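Local coordinates for protein probable TonB-dependent siderophore receptor PiuA (Acinetobacter baumannii, PDB 5FP1) that probably binds iron-chelating siderophores at the bacterial outer membrane, the first step of iron uptake, and may bind ferric enterobactin with micromolar affinity, at residues G128-V133 against A492-L497; Y355-T360 against D413-S418; K443-Q448 against K462-F467; Q513-E518 against N549-I554. All coordinates share one frame; numbering follows the deposited sequence.

Interaction 1. Residues G128-V133 against A492-L497; sequences GGAGSV and ASPVGL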
loop_
_atom_site.group_PDB
_atom_site.type_symbol
_atom_site.label_atom_id
_atom_site.label_comp_id
_atom_site.label_asym_id
_atom_site.label_seq_id
_atom_site.Cartn_x
_atom_site.Cartn_y
_atom_site.Cartn_z
ATOM N N GLY A 128 3.724 5.679 14.411
ATOM C CA GLY A 128 3.763 6.383 13.124
ATOM C C GLY A 128 3.143 7.765 13.051
ATOM O O GLY A 128 3.290 8.447 12.033
ATOM N N GLY A 129 2.497 8.214 14.119
ATOM C CA GLY A 129 1.788 9.476 14.097
ATOM C C GLY A 129 0.420 9.411 13.419
ATOM O O GLY A 129 -0.291 8.407 13.511
ATOM N N ALA A 130 0.054 10.490 12.733
ATOM C CA ALA A 130 -1.244 10.571 12.107
ATOM C C ALA A 130 -1.490 9.368 11.207
ATOM O O ALA A 130 -0.594 8.922 10.499
ATOM C CB ALA A 130 -1.374 11.843 11.316
ATOM N N GLY A 131 -2.710 8.850 11.252
ATOM C CA GLY A 131 -3.091 7.738 10.426
ATOM C C GLY A 131 -2.834 6.414 11.123
ATOM O O GLY A 131 -2.984 6.298 12.345
ATOM N N SER A 132 -2.417 5.417 10.360
ATOM C CA SER A 132 -2.228 4.078 10.912
ATOM C C SER A 132 -3.490 3.588 11.686
ATOM O O SER A 132 -3.387 3.050 12.792
ATOM C CB SER A 132 -0.982 4.021 11.794
ATOM O OG SER A 132 0.183 4.102 10.959
ATOM N N VAL A 133 -4.658 3.794 11.085
ATOM C CA VAL A 133 -5.931 3.439 11.718
ATOM C C VAL A 133 -6.084 1.921 11.878
ATOM O O VAL A 133 -6.323 1.414 12.976
ATOM C CB VAL A 133 -7.104 4.000 10.908
ATOM C CG1 VAL A 133 -8.441 3.494 11.447
ATOM C CG2 VAL A 133 -7.058 5.520 10.916
ATOM N N ALA A 492 -5.202 8.372 15.637
ATOM C CA ALA A 492 -5.900 9.608 15.312
ATOM C C ALA A 492 -5.571 9.962 13.845
ATOM O O ALA A 492 -4.443 9.734 13.374
ATOM C CB ALA A 492 -5.464 10.730 16.244
ATOM N N SER A 493 -6.572 10.469 13.131
ATOM C CA SER A 493 -6.453 10.766 11.688
ATOM C C SER A 493 -7.079 12.128 11.416
ATOM O O SER A 493 -8.307 12.273 11.432
ATOM C CB SER A 493 -7.117 9.669 10.832
ATOM O OG SER A 493 -6.836 9.847 9.426
ATOM N N PRO A 494 -6.240 13.147 11.252
ATOM C CA PRO A 494 -6.734 14.510 11.085
ATOM C C PRO A 494 -7.258 14.753 9.680
ATOM O O PRO A 494 -6.859 14.072 8.726
ATOM C CB PRO A 494 -5.489 15.364 11.335
ATOM C CG PRO A 494 -4.358 14.500 10.870
ATOM C CD PRO A 494 -4.765 13.090 11.220
ATOM N N VAL A 495 -8.176 15.697 9.536
ATOM C CA VAL A 495 -8.622 16.094 8.205
ATOM C C VAL A 495 -7.432 16.711 7.467
ATOM O O VAL A 495 -6.588 17.359 8.062
ATOM C CB VAL A 495 -9.814 17.078 8.240
ATOM C CG1 VAL A 495 -9.371 18.427 8.733
ATOM C CG2 VAL A 495 -10.452 17.200 6.867
ATOM N N GLY A 496 -7.374 16.464 6.168
ATOM C CA GLY A 496 -6.278 16.928 5.297
ATOM C C GLY A 496 -5.053 16.020 5.276
ATOM O O GLY A 496 -4.027 16.371 4.722
ATOM N N LEU A 497 -5.149 14.852 5.907
ATOM C CA LEU A 497 -3.999 13.952 5.993
ATOM C C LEU A 497 -3.439 13.522 4.628
ATOM O O LEU A 497 -2.262 13.169 4.528
ATOM C CB LEU A 497 -4.368 12.717 6.819
ATOM C CG LEU A 497 -3.224 11.723 7.043
ATOM C CD1 LEU A 497 -2.080 12.384 7.808
ATOM C CD2 LEU A 497 -3.731 10.492 7.762
#
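Ala492, near the end of barrel strand 482-493, presents its carbonyl oxygen to the plug loop and receives Gly131 N: the bond from Gly131 N to Ala492 O is 2.9 Å long and nearly straight at 166°. Ala130 CA adds a CA-H...O contact to the same oxygen at 3.5 Å, so two successive residues of the loop converge on one acceptor. Ser493 meets the loop through carbon, its CB lying 4.2 Å from Val133 CG2. Pro494 follows, and the CD-CG edge of its ring bears on the plug, with CD 3.6 Å from Ala130 CB. It starts a type II turn whose third place is taken by Gly496, at ease with positive phi. The turn returns Leu497 to the contact. With its CG opposite the backbone nitrogen (chi1 -177°), CD1 reaches Ala130 CB at 3.6 Å and CD2 lies 3.9 Å from Gly131 CA. A small methyl thus suits the place shared by Pro494 and Leu497, and Gly131, its phi positive, lets Leu497 close in on a bare CA. Ser491 OG bonds to Gly131 O and Arg102 to Ala130 O. Without a charge pair here, fit and one backbone bond hold plug to barrel, consistent with a separate plug domain.

Interaction 2. Residues Y355-T360 against D413-S418; sequences YSKQKT and DATVES. With C8E ((hydroxyethyloxy)tri(ethyloxy)octane), chain G; C8E ((hydroxyethyloxy)tri(ethyloxy)octane), chain J.
Tyr355 and Glu417 both swing CG opposite their backbone nitrogens (chi1 171° and -172°), which carries the phenol across to the neighbouring strand's carboxylate. Tyr355 OH donates to Glu417 OE2 at 2.7 Å, meeting it on the anti side and 21° out of the carboxylate plane, while that oxygen lies at the edge of the ring. A water also grips OE2: it donates to Glu417 OE2 and accepts from Lys357 NZ at 2.7 Å, linking acid and base without direct contact. The ammonium and the phenol would both help to stabilise the negative charge. Lys359 bends at its third and fourth torsions, curling beside Thr415 so that NZ gives a 2.7 Å hydrogen bond to Thr415 OG1. Its CG, 3.4 Å from detergent carbon C1 of C8E chain J, is consistent with this face lying on the barrel's outside. Beneath these side chains runs an antiparallel ladder, for instance Gln358 N to Val416 O at 2.8 Å. On the inward face, one water bridges Ser356 OG and Val416 O, another Thr360 OG1 and Ala414 O; small hydroxyls suit such bridges. Gln358 NE2 bonds to Ser327 of strand 315-341, which flanks 355-360 on its far edge, while strand 433-450 continues the barrel wall beyond 413-418, through backbone bonds such as that between Thr415 and Glu447.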
loop_
_atom_site.group_PDB
_atom_site.type_symbol
_atom_site.label_atom_id
_atom_site.label_comp_id
_atom_site.label_asym_id
_atom_site.label_seq_id
_atom_site.Cartn_x
_atom_site.Cartn_y
_atom_site.Cartn_z
ATOM N N TYR A 355 10.208 15.951 12.614
ATOM C CA TYR A 355 9.665 17.112 11.947
ATOM C C TYR A 355 9.456 16.752 10.476
ATOM O O TYR A 355 10.299 16.132 9.878
ATOM C CB TYR A 355 10.636 18.278 12.029
ATOM C CG TYR A 355 10.215 19.435 11.161
ATOM C CD1 TYR A 355 9.222 20.298 11.566
ATOM C CD2 TYR A 355 10.766 19.622 9.898
ATOM C CE1 TYR A 355 8.802 21.339 10.767
ATOM C CE2 TYR A 355 10.348 20.665 9.089
ATOM C CZ TYR A 355 9.376 21.519 9.534
ATOM O OH TYR A 355 8.949 22.558 8.738
ATOM N N SER A 356 8.355 17.174 9.883
ATOM C CA SER A 356 8.241 17.079 8.420
ATOM C C SER A 356 7.453 18.200 7.837
ATOM O O SER A 356 6.564 18.763 8.476
ATOM C CB SER A 356 7.601 15.762 7.966
ATOM O OG SER A 356 6.315 15.651 8.488
ATOM N N LYS A 357 7.762 18.516 6.591
ATOM C CA LYS A 357 7.003 19.511 5.883
ATOM C C LYS A 357 6.874 19.098 4.431
ATOM O O LYS A 357 7.856 18.735 3.780
ATOM C CB LYS A 357 7.644 20.893 5.992
ATOM C CG LYS A 357 6.767 21.971 5.387
ATOM C CD LYS A 357 7.437 23.343 5.440
ATOM C CE LYS A 357 6.466 24.426 5.028
ATOM N NZ LYS A 357 7.017 25.764 5.392
ATOM N N GLN A 358 5.647 19.141 3.948
ATOM C CA GLN A 358 5.340 18.709 2.593
ATOM C C GLN A 358 4.593 19.814 1.881
ATOM O O GLN A 358 3.668 20.393 2.434
ATOM C CB GLN A 358 4.466 17.465 2.625
ATOM C CG GLN A 358 4.202 16.898 1.252
ATOM C CD GLN A 358 3.312 15.648 1.261
ATOM O OE1 GLN A 358 2.874 15.134 2.316
ATOM N NE2 GLN A 358 3.018 15.176 0.071
ATOM N N LYS A 359 4.962 20.060 0.628
ATOM C CA LYS A 359 4.268 21.024 -0.214
ATOM C C LYS A 359 3.934 20.384 -1.550
ATOM O O LYS A 359 4.787 19.765 -2.202
ATOM C CB LYS A 359 5.112 22.282 -0.463
ATOM C CG LYS A 359 5.464 23.039 0.813
ATOM C CD LYS A 359 5.989 24.459 0.561
ATOM C CE LYS A 359 4.880 25.443 0.160
ATOM N NZ LYS A 359 4.131 26.051 1.316
ATOM N N THR A 360 2.692 20.568 -1.963
ATOM C CA THR A 360 2.142 19.904 -3.172
ATOM C C THR A 360 1.400 20.913 -4.001
ATOM O O THR A 360 0.592 21.680 -3.458
ATOM C CB THR A 360 1.144 18.769 -2.788
ATOM O OG1 THR A 360 1.838 17.773 -2.038
ATOM C CG2 THR A 360 0.532 18.082 -4.032
ATOM N N ASP A 413 -2.929 24.352 -4.082
ATOM C CA ASP A 413 -1.706 23.837 -3.468
ATOM C C ASP A 413 -1.987 23.474 -2.031
ATOM O O ASP A 413 -2.983 23.902 -1.470
ATOM C CB ASP A 413 -0.501 24.778 -3.575
ATOM C CG ASP A 413 -0.685 26.097 -2.800
ATOM O OD1 ASP A 413 -1.308 26.124 -1.731
ATOM O OD2 ASP A 413 -0.153 27.096 -3.275
ATOM N N ALA A 414 -1.088 22.695 -1.442
ATOM C CA ALA A 414 -1.288 22.177 -0.084
ATOM C C ALA A 414 0.020 22.068 0.656
ATOM O O ALA A 414 0.991 21.611 0.110
ATOM C CB ALA A 414 -1.954 20.811 -0.123
ATOM N N THR A 415 -0.001 22.426 1.931
ATOM C CA THR A 415 1.164 22.348 2.790
ATOM C C THR A 415 0.803 21.653 4.085
ATOM O O THR A 415 -0.155 22.035 4.764
ATOM C CB THR A 415 1.690 23.756 3.089
ATOM O OG1 THR A 415 2.032 24.378 1.850
ATOM C CG2 THR A 415 2.936 23.709 3.979
ATOM N N VAL A 416 1.540 20.599 4.404
ATOM C CA VAL A 416 1.334 19.870 5.671
ATOM C C VAL A 416 2.637 19.937 6.451
ATOM O O VAL A 416 3.723 19.589 5.952
ATOM C CB VAL A 416 0.930 18.406 5.437
ATOM C CG1 VAL A 416 0.835 17.647 6.750
ATOM C CG2 VAL A 416 -0.403 18.338 4.691
ATOM N N GLU A 417 2.520 20.386 7.683
ATOM C CA GLU A 417 3.660 20.496 8.566
ATOM C C GLU A 417 3.330 19.740 9.851
ATOM O O GLU A 417 2.250 19.916 10.439
ATOM C CB GLU A 417 3.947 21.970 8.852
ATOM C CG GLU A 417 5.253 22.195 9.615
ATOM C CD GLU A 417 5.658 23.675 9.633
ATOM O OE1 GLU A 417 4.761 24.521 9.606
ATOM O OE2 GLU A 417 6.858 23.973 9.660
ATOM N N SER A 418 4.263 18.923 10.310
ATOM C CA SER A 418 4.059 18.166 11.533
ATOM C C SER A 418 5.272 18.216 12.432
ATOM O O SER A 418 6.405 18.429 11.986
ATOM C CB SER A 418 3.742 16.714 11.216
ATOM O OG SER A 418 4.859 16.077 10.627
HETATM C C1 C8E G . -1.318 24.587 -8.693
HETATM C C2 C8E G . -0.957 25.802 -7.842
HETATM C C3 C8E G . -2.206 26.516 -7.353
HETATM C C4 C8E G . -1.915 27.776 -6.549
HETATM C C5 C8E G . -2.899 27.957 -5.394
HETATM C C6 C8E G . -3.103 29.440 -5.048
HETATM C C7 C8E G . -2.014 30.026 -4.155
HETATM C C8 C8E G . -2.414 31.429 -3.694
HETATM O O9 C8E G . -2.228 31.573 -2.286
HETATM C C1 C8E J . 8.746 22.215 1.330
HETATM C C2 C8E J . 9.417 20.929 1.755
HETATM C C3 C8E J . 10.661 20.644 0.914
HETATM C C4 C8E J . 11.914 21.235 1.552
HETATM C C5 C8E J . 13.156 21.037 0.688
HETATM C C6 C8E J . 13.374 19.565 0.382
HETATM C C7 C8E J . 12.635 19.129 -0.885
HETATM C C8 C8E J . 13.258 17.871 -1.474
HETATM O O9 C8E J . 13.388 18.051 -2.884
HETATM C C10 C8E J . 13.709 16.851 -3.606
HETATM C C11 C8E J . 14.775 16.001 -2.915
HETATM O O12 C8E J . 15.268 14.980 -3.797
HETATM O O HOH W 1 4.386 16.865 6.802
HETATM O O HOH W 2 7.363 26.291 8.038
HETATM O O HOH W 3 1.290 18.673 0.461
#

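Interaction 3. Residues K443-Q448 against K462-F467; sequences KFEAEQ and KNNSDF. With C8E ((hydroxyethyloxy)tri(ethyloxy)octane), chain E.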
loop_
_atom_site.group_PDB
_atom_site.type_symbol
_atom_site.label_atom_id
_atom_site.label_comp_id
_atom_site.label_asym_id
_atom_site.label_seq_id
_atom_site.Cartn_x
_atom_site.Cartn_y
_atom_site.Cartn_z
ATOM N N LYS A 443 1.729 17.293 16.589
ATOM C CA LYS A 443 1.085 18.503 16.125
ATOM C C LYS A 443 1.028 18.464 14.609
ATOM O O LYS A 443 2.022 18.123 13.952
ATOM C CB LYS A 443 1.882 19.726 16.590
ATOM C CG LYS A 443 1.344 21.039 16.053
ATOM C CD LYS A 443 2.134 22.208 16.623
ATOM C CE LYS A 443 1.599 23.534 16.096
ATOM N NZ LYS A 443 2.534 24.646 16.417
ATOM N N PHE A 444 -0.131 18.794 14.063
ATOM C CA PHE A 444 -0.387 18.627 12.636
ATOM C C PHE A 444 -1.031 19.919 12.134
ATOM O O PHE A 444 -1.985 20.439 12.729
ATOM C CB PHE A 444 -1.308 17.419 12.421
ATOM C CG PHE A 444 -1.783 17.221 10.995
ATOM C CD1 PHE A 444 -2.958 17.795 10.559
ATOM C CD2 PHE A 444 -1.082 16.406 10.123
ATOM C CE1 PHE A 444 -3.419 17.601 9.253
ATOM C CE2 PHE A 444 -1.533 16.196 8.817
ATOM C CZ PHE A 444 -2.695 16.802 8.390
ATOM N N GLU A 445 -0.528 20.425 11.028
ATOM C CA GLU A 445 -1.198 21.506 10.337
ATOM C C GLU A 445 -1.288 21.241 8.830
ATOM O O GLU A 445 -0.288 20.915 8.185
ATOM C CB GLU A 445 -0.471 22.824 10.571
ATOM C CG GLU A 445 -1.120 23.958 9.791
ATOM C CD GLU A 445 -0.352 25.263 9.932
ATOM O OE1 GLU A 445 -0.350 25.868 11.025
ATOM O OE2 GLU A 445 0.228 25.684 8.933
ATOM N N ALA A 446 -2.493 21.376 8.278
ATOM C CA ALA A 446 -2.696 21.228 6.841
ATOM C C ALA A 446 -3.349 22.488 6.333
ATOM O O ALA A 446 -4.354 22.946 6.885
ATOM C CB ALA A 446 -3.552 20.022 6.529
ATOM N N GLU A 447 -2.760 23.068 5.298
ATOM C CA GLU A 447 -3.322 24.261 4.676
ATOM C C GLU A 447 -3.417 24.076 3.184
ATOM O O GLU A 447 -2.432 23.722 2.538
ATOM C CB GLU A 447 -2.426 25.464 4.972
ATOM C CG GLU A 447 -2.940 26.755 4.348
ATOM C CD GLU A 447 -2.184 27.974 4.866
ATOM O OE1 GLU A 447 -0.961 28.026 4.711
ATOM O OE2 GLU A 447 -2.815 28.861 5.453
ATOM N N GLN A 448 -4.582 24.366 2.620
ATOM C CA GLN A 448 -4.787 24.204 1.212
ATOM C C GLN A 448 -5.376 25.465 0.628
ATOM O O GLN A 448 -6.391 25.934 1.103
ATOM C CB GLN A 448 -5.699 23.008 0.941
ATOM C CG GLN A 448 -4.890 21.765 0.755
ATOM C CD GLN A 448 -5.662 20.533 0.330
ATOM O OE1 GLN A 448 -5.430 19.497 0.894
ATOM N NE2 GLN A 448 -6.500 20.631 -0.675
ATOM N N LYS A 462 -7.736 25.477 6.369
ATOM C CA LYS A 462 -6.619 25.134 7.237
ATOM C C LYS A 462 -7.098 24.330 8.443
ATOM O O LYS A 462 -8.077 24.681 9.089
ATOM C CB LYS A 462 -5.895 26.398 7.710
ATOM C CG LYS A 462 -4.703 26.091 8.592
ATOM C CD LYS A 462 -3.723 27.247 8.658
ATOM C CE LYS A 462 -4.270 28.397 9.463
ATOM N NZ LYS A 462 -3.169 29.359 9.779
ATOM N N ASN A 463 -6.399 23.259 8.749
ATOM C CA ASN A 463 -6.659 22.499 9.976
ATOM C C ASN A 463 -5.423 22.538 10.835
ATOM O O ASN A 463 -4.304 22.383 10.345
ATOM C CB ASN A 463 -6.965 21.057 9.630
ATOM C CG ASN A 463 -7.224 20.211 10.857
ATOM O OD1 ASN A 463 -6.318 19.568 11.376
ATOM N ND2 ASN A 463 -8.438 20.275 11.369
ATOM N N ASN A 464 -5.630 22.733 12.118
ATOM C CA ASN A 464 -4.600 22.546 13.120
ATOM C C ASN A 464 -5.156 21.545 14.115
ATOM O O ASN A 464 -6.255 21.732 14.635
ATOM C CB ASN A 464 -4.297 23.853 13.859
ATOM C CG ASN A 464 -3.503 24.817 13.003
ATOM O OD1 ASN A 464 -2.277 24.736 12.914
ATOM N ND2 ASN A 464 -4.201 25.684 12.328
ATOM N N SER A 465 -4.413 20.467 14.338
ATOM C CA SER A 465 -4.832 19.397 15.253
ATOM C C SER A 465 -3.603 19.055 16.079
ATOM O O SER A 465 -2.470 19.121 15.599
ATOM C CB SER A 465 -5.271 18.152 14.471
ATOM O OG SER A 465 -6.444 18.394 13.701
ATOM N N ASP A 466 -3.801 18.729 17.332
ATOM C CA ASP A 466 -2.734 18.116 18.062
ATOM C C ASP A 466 -3.324 17.009 18.920
ATOM O O ASP A 466 -4.457 17.101 19.385
ATOM C CB ASP A 466 -1.916 19.135 18.819
ATOM C CG ASP A 466 -2.528 19.511 20.079
ATOM O OD1 ASP A 466 -3.550 20.213 20.012
ATOM O OD2 ASP A 466 -1.999 19.082 21.127
ATOM N N PHE A 467 -2.603 15.915 19.053
ATOM C CA PHE A 467 -3.251 14.725 19.617
ATOM C C PHE A 467 -2.210 13.833 20.244
ATOM O O PHE A 467 -1.033 13.859 19.874
ATOM C CB PHE A 467 -4.063 13.980 18.536
ATOM C CG PHE A 467 -3.341 13.800 17.224
ATOM C CD1 PHE A 467 -3.458 14.737 16.207
ATOM C CD2 PHE A 467 -2.585 12.665 16.984
ATOM C CE1 PHE A 467 -2.813 14.547 14.988
ATOM C CE2 PHE A 467 -1.928 12.484 15.780
ATOM C CZ PHE A 467 -2.030 13.430 14.782
HETATM C C1 C8E E . 5.894 11.914 24.798
HETATM C C2 C8E E . 4.676 12.804 24.692
HETATM C C3 C8E E . 4.211 13.223 26.075
HETATM C C4 C8E E . 2.699 13.419 26.156
HETATM C C5 C8E E . 2.312 14.890 26.041
HETATM C C6 C8E E . 1.030 15.208 26.808
HETATM C C7 C8E E . 0.587 16.650 26.560
HETATM C C8 C8E E . -0.914 16.765 26.291
HETATM O O9 C8E E . -1.134 17.451 25.055
HETATM C C10 C8E E . -2.514 17.761 24.826
HETATM C C11 C8E E . -2.948 17.240 23.454
HETATM O O12 C8E E . -4.373 17.251 23.281
HETATM C C13 C8E E . -5.116 16.697 24.372
HETATM C C14 C8E E . -4.622 15.295 24.726
HETATM O O15 C8E E . -5.192 14.855 25.961
HETATM C C16 C8E E . -4.393 15.178 27.098
HETATM C C17 C8E E . -3.944 13.895 27.782
HETATM O O18 C8E E . -2.753 14.146 28.526
HETATM C C19 C8E E . -1.929 12.986 28.579
HETATM C C20 C8E E . -0.717 13.247 29.463
HETATM O O21 C8E E . 0.258 12.227 29.220
#
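Phe444 pairs with Ser465 and Ala446 with Asn463 through reciprocal backbone hydrogen bonds, the short segment axes 4.7 Å apart and their directions 178° apart. This is the antiparallel ladder of a beta hairpin in the TonB-dependent receptor barrel, made by strands 433-450 and 459-476. Phe444, Ala446, Asn463 and Ser465 face inward. The Phe444 ring brings CD1 within 3.9 Å of Asn463 OD1, the oxygen lying at the ring edge and in its plane, where the weakly positive ring hydrogens suit it. Phe444 CB packs 4.1 Å from Phe467 CE1, and the rings pack inside the barrel: Phe444 on Pro494, Phe467 on Ala130 of the plug. On the outward face, a bend at chi3 (72°) turns Lys462 so that the carbon CD, not the ammonium, makes the touch, 3.7 Å from Glu447 OE2. Its NZ remains 4.4 Å from Glu447 OE2 and 4.7 Å from Glu445 OE1, too far for salt bridges, though both carboxylates probably lend it electrostatic support. Asp466 OD2 takes a hydrogen bond from Trp441 NE1. The inward amide of Asn463 is pinned at both ends: ND2 donates to Gln513 O, while Ser465 OG donates to Asn463 OD1 at 2.6 Å, along a lone pair.

Interaction 4. Residues Q513-E518 against N549-I554; sequences QMIDPE and NTRVQI
Glu518 reaches across to the neighbouring strand and accepts a backbone N-H: Arg551 N donates to Glu518 OE2 at 2.7 Å and 170°, on its anti lone pair. The same oxygen rests 3.5 Å from Thr550 CG2. At the root of the side chain, Glu518 CA lies 3.3 Å from Asn549 O, bringing the backbones close. Although an arginine and a glutamate lie close together, their charged groups form no salt bridge: Glu518 OE2 and Arg551 NH1 are 4.5 Å apart, and the oxygen sits to one side of the guanidinium plane, with no N-H directed at it. The two charges may still stabilise each other. Arg551 turns at chi3 (60°) and sends NH1 to a water lying in the plane at the guanidinium edge, at 2.9 Å; that water donates to Asp516 O at 2.7 Å. Ile515 CG2 touches the aliphatic part of the arginine, 4.2 Å from Arg551 CD. In the next shell, Lys547 forms a salt bridge with Glu518 OE1, which probably restrains the rotation of the carboxylate. Lys547 O accepts from Thr550 OG1. Asn561 ND2 bonds to Asp516 O, as the water does. Loop 513-518 leads into strand 518-531, held by strand 482-493 through Ser493 and by strand 536-555 through Asn549; strand 558-575 continues the wall beyond Thr550, and Pro517 leans on Phe467 of strand 459-476.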
loop_
_atom_site.group_PDB
_atom_site.type_symbol
_atom_site.label_atom_id
_atom_site.label_comp_id
_atom_site.label_asym_id
_atom_site.label_seq_id
_atom_site.Cartn_x
_atom_site.Cartn_y
_atom_site.Cartn_z
ATOM N N GLN A 513 -12.759 21.759 7.785
ATOM C CA GLN A 513 -11.417 22.193 8.162
ATOM C C GLN A 513 -11.250 22.375 9.656
ATOM O O GLN A 513 -10.144 22.284 10.149
ATOM C CB GLN A 513 -11.038 23.531 7.487
ATOM C CG GLN A 513 -11.838 24.753 7.965
ATOM C CD GLN A 513 -11.509 25.989 7.135
ATOM O OE1 GLN A 513 -10.368 26.426 7.087
ATOM N NE2 GLN A 513 -12.494 26.520 6.451
ATOM N N MET A 514 -12.340 22.634 10.374
ATOM C CA MET A 514 -12.256 22.877 11.813
ATOM C C MET A 514 -12.516 21.590 12.620
ATOM O O MET A 514 -12.441 21.606 13.837
ATOM C CB MET A 514 -13.248 23.987 12.244
ATOM C CG MET A 514 -14.706 23.601 12.234
ATOM S SD MET A 514 -15.404 23.022 10.675
ATOM C CE MET A 514 -15.447 24.540 9.698
ATOM N N ILE A 515 -12.799 20.478 11.954
ATOM C CA ILE A 515 -13.208 19.267 12.668
ATOM C C ILE A 515 -11.984 18.601 13.312
ATOM O O ILE A 515 -10.876 18.575 12.732
ATOM C CB ILE A 515 -13.953 18.294 11.725
ATOM C CG1 ILE A 515 -15.126 18.995 11.020
ATOM C CG2 ILE A 515 -14.487 17.089 12.483
ATOM C CD1 ILE A 515 -16.265 19.378 11.946
ATOM N N ASP A 516 -12.166 18.082 14.526
ATOM C CA ASP A 516 -11.106 17.388 15.248
ATOM C C ASP A 516 -10.816 16.035 14.556
ATOM O O ASP A 516 -11.615 15.546 13.755
ATOM C CB ASP A 516 -11.526 17.068 16.693
ATOM C CG ASP A 516 -11.592 18.302 17.601
ATOM O OD1 ASP A 516 -10.820 19.254 17.431
ATOM O OD2 ASP A 516 -12.414 18.277 18.516
ATOM N N PRO A 517 -9.686 15.426 14.879
ATOM C CA PRO A 517 -9.327 14.177 14.195
ATOM C C PRO A 517 -10.255 13.013 14.465
ATOM O O PRO A 517 -10.861 12.920 15.538
ATOM C CB PRO A 517 -7.942 13.846 14.756
ATOM C CG PRO A 517 -7.391 15.136 15.242
ATOM C CD PRO A 517 -8.574 15.968 15.677
ATOM N N GLU A 518 -10.338 12.111 13.495
ATOM C CA GLU A 518 -10.987 10.829 13.717
ATOM C C GLU A 518 -10.200 10.065 14.751
ATOM O O GLU A 518 -9.001 10.249 14.883
ATOM C CB GLU A 518 -11.041 10.029 12.428
ATOM C CG GLU A 518 -11.900 10.676 11.342
ATOM C CD GLU A 518 -12.090 9.763 10.154
ATOM O OE1 GLU A 518 -11.076 9.220 9.638
ATOM O OE2 GLU A 518 -13.243 9.586 9.718
ATOM N N ASN A 549 -14.875 7.091 16.265
ATOM C CA ASN A 549 -15.258 8.436 15.882
ATOM C C ASN A 549 -14.840 8.675 14.452
ATOM O O ASN A 549 -13.663 8.990 14.171
ATOM C CB ASN A 549 -14.600 9.479 16.795
ATOM C CG ASN A 549 -15.324 9.627 18.097
ATOM O OD1 ASN A 549 -16.396 10.234 18.157
ATOM N ND2 ASN A 549 -14.777 9.043 19.140
ATOM N N THR A 550 -15.802 8.489 13.555
ATOM C CA THR A 550 -15.597 8.631 12.123
ATOM C C THR A 550 -16.225 9.922 11.664
ATOM O O THR A 550 -17.339 10.277 12.105
ATOM C CB THR A 550 -16.281 7.469 11.381
ATOM O OG1 THR A 550 -15.706 6.224 11.794
ATOM C CG2 THR A 550 -16.153 7.605 9.867
ATOM N N ARG A 551 -15.538 10.624 10.771
ATOM C CA ARG A 551 -16.062 11.862 10.229
ATOM C C ARG A 551 -17.147 11.519 9.225
ATOM O O ARG A 551 -16.943 10.682 8.371
ATOM C CB ARG A 551 -14.959 12.680 9.549
ATOM C CG ARG A 551 -15.387 14.110 9.206
ATOM C CD ARG A 551 -14.170 14.975 8.913
ATOM N NE ARG A 551 -13.399 14.489 7.798
ATOM C CZ ARG A 551 -12.200 13.920 7.847
ATOM N NH1 ARG A 551 -11.539 13.712 8.983
ATOM N NH2 ARG A 551 -11.650 13.551 6.711
ATOM N N VAL A 552 -18.304 12.164 9.295
ATOM C CA VAL A 552 -19.348 11.904 8.326
ATOM C C VAL A 552 -19.981 13.232 7.911
ATOM O O VAL A 552 -19.809 14.232 8.585
ATOM C CB VAL A 552 -20.435 10.944 8.868
ATOM C CG1 VAL A 552 -19.841 9.575 9.208
ATOM C CG2 VAL A 552 -21.115 11.545 10.073
ATOM N N GLN A 553 -20.627 13.231 6.751
ATOM C CA GLN A 553 -21.321 14.399 6.239
ATOM C C GLN A 553 -22.760 14.340 6.737
ATOM O O GLN A 553 -23.402 13.278 6.696
ATOM C CB GLN A 553 -21.228 14.402 4.710
ATOM C CG GLN A 553 -21.486 15.742 4.065
ATOM C CD GLN A 553 -21.078 15.790 2.608
ATOM O OE1 GLN A 553 -20.636 14.799 2.032
ATOM N NE2 GLN A 553 -21.239 16.952 1.996
ATOM N N ILE A 554 -23.232 15.487 7.230
ATOM C CA ILE A 554 -24.596 15.714 7.719
ATOM C C ILE A 554 -25.509 16.351 6.659
ATOM O O ILE A 554 -26.678 16.015 6.570
ATOM C CB ILE A 554 -24.586 16.680 8.915
ATOM C CG1 ILE A 554 -23.744 16.109 10.049
ATOM C CG2 ILE A 554 -26.004 16.956 9.389
ATOM C CD1 ILE A 554 -24.023 14.649 10.321
HETATM O O HOH W 4 -12.517 14.154 11.655
#

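Overall arrangement
Interactions 2 and 3 are successive parts of the barrel wall, their centres 10 Å apart, joined by backbone bonds such as Thr415 N to Glu447 O at 2.8 Å. Interaction 1 sets the plug against the inside of this wall, 11 Å from interaction 3 between centres; Pro494 CG packs 3.6 Å from Phe444 CD1. Interaction 4 lies further round the wall, its centre 12 Å from that of interaction 1, where Glu518 N meets Ser493 O at 2.9 Å. It reaches interaction 3, since Gln513 OE1 is 2.9 Å from Lys462 N. Interactions 2 and 4 do not touch, their centres 21 Å apart. Detergent molecules approach the outer faces of interactions 2 and 3.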